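Local coordinates for protein carbonic anhydrase (Synechocystis sp., PDB 5SWC) that catalyses the zinc-dependent, reversible hydration of carbon dioxide and supplies CO2 to RuBisCO inside the carboxysome, at residues Tyr34-Ser37 with His38-Leu41; Ile202-Ile205 with Glu206-Glu209. All coordinates share one frame; numbering follows the deposited sequence.

Interaction 1: Tyr34-Ser37 with His38-Leu41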
loop_
_atom_site.group_PDB
_atom_site.type_symbol
_atom_site.label_atom_id
_atom_site.label_comp_id
_atom_site.label_asym_id
_atom_site.label_seq_id
_atom_site.Cartn_x
_atom_site.Cartn_y
_atom_site.Cartn_z
ATOM N N TYR A 34 4.398 11.665 -44.663
ATOM C CA TYR A 34 3.289 12.191 -43.871
ATOM C C TYR A 34 3.604 13.480 -43.136
ATOM O O TYR A 34 2.777 14.395 -43.142
ATOM C CB TYR A 34 2.862 11.153 -42.858
ATOM C CG TYR A 34 1.543 11.420 -42.203
ATOM C CD1 TYR A 34 1.439 12.218 -41.097
ATOM C CD2 TYR A 34 0.402 10.873 -42.743
ATOM C CE1 TYR A 34 0.203 12.459 -40.498
ATOM C CE2 TYR A 34 -0.834 11.087 -42.147
ATOM C CZ TYR A 34 -0.917 11.894 -41.043
ATOM O OH TYR A 34 -2.164 12.096 -40.447
ATOM N N PHE A 35 4.769 13.585 -42.517
ATOM C CA PHE A 35 5.134 14.797 -41.798
ATOM C C PHE A 35 5.126 15.980 -42.752
ATOM O O PHE A 35 4.619 17.031 -42.441
ATOM C CB PHE A 35 6.502 14.644 -41.141
ATOM C CG PHE A 35 6.979 15.904 -40.486
ATOM C CD1 PHE A 35 6.490 16.276 -39.263
ATOM C CD2 PHE A 35 7.864 16.716 -41.116
ATOM C CE1 PHE A 35 6.923 17.466 -38.662
ATOM C CE2 PHE A 35 8.293 17.905 -40.525
ATOM C CZ PHE A 35 7.806 18.248 -39.296
ATOM N N SER A 36 5.691 15.823 -43.935
ATOM C CA SER A 36 5.683 16.922 -44.902
ATOM C C SER A 36 4.267 17.403 -45.308
ATOM O O SER A 36 3.953 18.612 -45.321
ATOM C CB SER A 36 6.458 16.485 -46.111
ATOM O OG SER A 36 6.472 17.529 -47.053
ATOM N N SER A 37 3.370 16.468 -45.563
ATOM C CA SER A 37 2.041 16.843 -45.986
ATOM C C SER A 37 1.209 17.378 -44.838
ATOM O O SER A 37 0.218 18.049 -45.077
ATOM C CB SER A 37 1.324 15.705 -46.713
ATOM O OG SER A 37 1.387 14.559 -45.919
ATOM N N HIS A 38 1.674 17.182 -43.600
ATOM C CA HIS A 38 0.977 17.656 -42.403
ATOM C C HIS A 38 1.844 18.611 -41.628
ATOM O O HIS A 38 1.695 18.774 -40.423
ATOM C CB HIS A 38 0.582 16.459 -41.523
ATOM C CG HIS A 38 -0.419 15.569 -42.166
ATOM N ND1 HIS A 38 -0.116 14.728 -43.216
ATOM C CD2 HIS A 38 -1.736 15.402 -41.909
ATOM C CE1 HIS A 38 -1.215 14.090 -43.592
ATOM N NE2 HIS A 38 -2.206 14.470 -42.800
ATOM N N ARG A 39 2.733 19.291 -42.319
ATOM C CA ARG A 39 3.700 20.152 -41.666
ATOM C C ARG A 39 3.032 21.290 -40.909
ATOM O O ARG A 39 3.482 21.625 -39.801
ATOM C CB ARG A 39 4.707 20.685 -42.680
ATOM C CG ARG A 39 4.096 21.413 -43.870
ATOM C CD ARG A 39 5.175 21.699 -44.910
ATOM N NE ARG A 39 4.728 22.479 -46.053
ATOM C CZ ARG A 39 4.283 21.963 -47.199
ATOM N NH1 ARG A 39 4.110 20.642 -47.323
ATOM N NH2 ARG A 39 3.934 22.761 -48.191
ATOM N N ASP A 40 1.958 21.857 -41.459
ATOM C CA ASP A 40 1.279 22.963 -40.727
ATOM C C ASP A 40 0.613 22.422 -39.472
ATOM O O ASP A 40 0.646 23.060 -38.412
ATOM C CB ASP A 40 0.215 23.637 -41.592
ATOM C CG ASP A 40 0.786 24.478 -42.716
ATOM O OD1 ASP A 40 2.024 24.699 -42.764
ATOM O OD2 ASP A 40 -0.047 24.923 -43.545
ATOM N N LEU A 41 -0.007 21.256 -39.580
ATOM C CA LEU A 41 -0.647 20.632 -38.425
ATOM C C LEU A 41 0.351 20.378 -37.311
ATOM O O LEU A 41 0.102 20.707 -36.158
ATOM C CB LEU A 41 -1.338 19.327 -38.834
ATOM C CG LEU A 41 -1.968 18.534 -37.700
ATOM C CD1 LEU A 41 -3.052 19.343 -36.994
ATOM C CD2 LEU A 41 -2.498 17.216 -38.184
#
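Tyr-34 and His-38, four residues apart where helix 34-37 gives way to helix 39-45, lay their rings together in an offset stack. The ring centres lie 3.7 Å apart and the planes differ by only 7°; CZ of the phenol sits over the middle of the imidazole, whereas CE1 of His-38 falls toward the rim of the tyrosine ring. With CG of Tyr-34 anti to its own N (chi1 -166°), the phenol is brought over the imidazole face, and its OH is hydrogen-bonded to Glu-72.

Hydrogen bonds then fix the imidazole at its ND1 edge. His-38 ND1 donates to O of Tyr-34 at 2.9 Å, approaching somewhat tilted from the carbonyl plane, while Ser-37 OG lies 3.1 Å from the same ND1 and bonds at the edge of the ring. The backbone N of His-38 reaches O of Phe-35 at 3.2 Å.

Arg-39, extended from CG to NE, leads back along the end of helix 34-37 because chi1 (55°) sets CG between its N and carbonyl carbon; its NH1 donates to O of Ser-36 at 2.9 Å, with that oxygen near the guanidinium plane.

A histidine suits this junction because one flat group both stacks and donates. Since ND1 gives its proton to a carbonyl, the ring's rotation is fixed, and two side chains take up carbonyls at the helix end.

Interaction 2: Ile202-Ile205 with Glu206-Glu209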
loop_
_atom_site.group_PDB
_atom_site.type_symbol
_atom_site.label_atom_id
_atom_site.label_comp_id
_atom_site.label_asym_id
_atom_site.label_seq_id
_atom_site.Cartn_x
_atom_site.Cartn_y
_atom_site.Cartn_z
ATOM N N ILE A 202 -16.038 -2.854 -28.319
ATOM C CA ILE A 202 -15.322 -4.108 -28.578
ATOM C C ILE A 202 -14.853 -4.069 -30.032
ATOM O O ILE A 202 -15.667 -4.006 -30.971
ATOM C CB ILE A 202 -16.205 -5.337 -28.411
ATOM C CG1 ILE A 202 -16.849 -5.432 -27.036
ATOM C CG2 ILE A 202 -15.408 -6.612 -28.730
ATOM C CD1 ILE A 202 -17.984 -6.465 -26.969
ATOM N N TYR A 203 -13.524 -4.121 -30.226
ATOM C CA TYR A 203 -12.948 -4.179 -31.580
ATOM C C TYR A 203 -12.752 -5.641 -31.967
ATOM O O TYR A 203 -11.998 -6.384 -31.346
ATOM C CB TYR A 203 -11.630 -3.400 -31.600
ATOM C CG TYR A 203 -10.774 -3.607 -32.830
ATOM C CD1 TYR A 203 -11.305 -3.517 -34.109
ATOM C CD2 TYR A 203 -9.425 -3.830 -32.714
ATOM C CE1 TYR A 203 -10.510 -3.697 -35.230
ATOM C CE2 TYR A 203 -8.618 -4.028 -33.821
ATOM C CZ TYR A 203 -9.172 -3.951 -35.073
ATOM O OH TYR A 203 -8.386 -4.112 -36.190
ATOM N N ARG A 204 -13.478 -6.063 -33.000
ATOM C CA ARG A 204 -13.412 -7.429 -33.536
ATOM C C ARG A 204 -12.401 -7.435 -34.668
ATOM O O ARG A 204 -12.663 -6.931 -35.779
ATOM C CB ARG A 204 -14.799 -7.888 -33.989
ATOM C CG ARG A 204 -15.749 -7.832 -32.864
ATOM C CD ARG A 204 -17.103 -8.352 -33.211
ATOM N NE ARG A 204 -17.076 -9.803 -33.305
ATOM C CZ ARG A 204 -17.725 -10.505 -34.223
ATOM N NH1 ARG A 204 -18.469 -9.871 -35.131
ATOM N NH2 ARG A 204 -17.666 -11.843 -34.215
ATOM N N ILE A 205 -11.239 -8.004 -34.393
ATOM C CA ILE A 205 -10.078 -7.885 -35.284
ATOM C C ILE A 205 -10.331 -8.543 -36.641
ATOM O O ILE A 205 -10.163 -7.910 -37.684
ATOM C CB ILE A 205 -8.853 -8.515 -34.619
ATOM C CG1 ILE A 205 -8.430 -7.746 -33.351
ATOM C CG2 ILE A 205 -7.674 -8.562 -35.618
ATOM C CD1 ILE A 205 -7.426 -8.479 -32.543
ATOM N N GLU A 206 -10.717 -9.821 -36.680
ATOM C CA GLU A 206 -10.931 -10.523 -37.947
ATOM C C GLU A 206 -12.065 -9.932 -38.768
ATOM O O GLU A 206 -12.003 -9.897 -39.994
ATOM C CB GLU A 206 -11.207 -12.009 -37.676
ATOM C CG GLU A 206 -11.443 -12.817 -38.938
ATOM C CD GLU A 206 -11.641 -14.311 -38.706
ATOM O OE1 GLU A 206 -11.770 -14.742 -37.533
ATOM O OE2 GLU A 206 -11.749 -15.037 -39.704
ATOM N N GLU A 207 -13.111 -9.503 -38.072
ATOM C CA GLU A 207 -14.348 -9.114 -38.710
ATOM C C GLU A 207 -14.354 -7.654 -39.132
ATOM O O GLU A 207 -15.218 -7.268 -39.926
ATOM C CB GLU A 207 -15.520 -9.360 -37.757
ATOM C CG GLU A 207 -15.747 -10.785 -37.405
ATOM C CD GLU A 207 -14.931 -11.348 -36.233
ATOM O OE1 GLU A 207 -14.107 -10.668 -35.609
ATOM O OE2 GLU A 207 -15.127 -12.573 -36.003
ATOM N N GLY A 208 -13.394 -6.883 -38.650
ATOM C CA GLY A 208 -13.295 -5.492 -39.063
ATOM C C GLY A 208 -14.476 -4.625 -38.642
ATOM O O GLY A 208 -15.042 -3.892 -39.458
ATOM N N GLU A 209 -14.902 -4.783 -37.381
ATOM C CA GLU A 209 -16.008 -3.972 -36.885
ATOM C C GLU A 209 -15.837 -3.710 -35.423
ATOM O O GLU A 209 -15.028 -4.369 -34.750
ATOM C CB GLU A 209 -17.370 -4.632 -37.141
ATOM C CG GLU A 209 -17.616 -5.851 -36.288
ATOM C CD GLU A 209 -19.088 -6.343 -36.253
ATOM O OE1 GLU A 209 -20.047 -5.607 -36.619
ATOM O OE2 GLU A 209 -19.290 -7.488 -35.787
#
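Arg-204 and Glu-209 pair as antiparallel neighbours at the end of a beta hairpin, where Gly-208 and Glu-209 both face Arg-204 to make a G1 beta bulge. Arg-204 N donates to O of Glu-209 at 2.9 Å, nearly in line with the carbonyl; the return bonds, from N of Gly-208 and N of Glu-209 to O of Arg-204, are weak. Gly-208 has a positive phi (65°), which glycine adopts readily.

On the face of the hairpin that carries Arg-204 and Glu-209, the guanidinium is held by two carboxylates in different ways. That of Glu-207 stacks on one face, the planes 18° apart, and its OE2 lies 3.2 Å from NH2 of Arg-204, a salt bridge of charge alone. The bend of Glu-207 at chi2 (86°) lays its carboxylate over that face. Glu-209 instead runs alongside the arginine. A lysine in place of Arg-204 would keep a charge but has no flat group, and the carboxylate of Glu-207 would probably be left without its stacking partner and freer to turn.

Just past the strand's end, Ile-205 packs on the zinc ligand His-117, and Tyr-203 and Ile-205 meet Phe-42 of the second subunit. At the guanidinium edge, Arg-204 NH1 donates to Glu-209 OE2 at 2.6 Å, almost exactly in the guanidinium plane.

How the interactions relate
From the N terminus, interaction 1 comes first, at the junction of helix 34-37 with helix 39-45, ahead of the first strand of the sheet. Interaction 2 lies far later, where strand 197-204 turns into strand 209-214. Interaction 1 bridges two successive helices and interaction 2 closes the hairpin loop; they follow in series, neither nesting nor crossing. Within one chain their centres are 30 Å apart and their nearest atoms about 18 Å, so they do not touch. The subunit interface relates them: Phe-35 of interaction 1 packs on Glu-206 of the second subunit, while interaction 2 meets Arg-31, Phe-42 and Glu-43 of that subunit. The N-terminal helices of one copy thus reach the hairpin of the other.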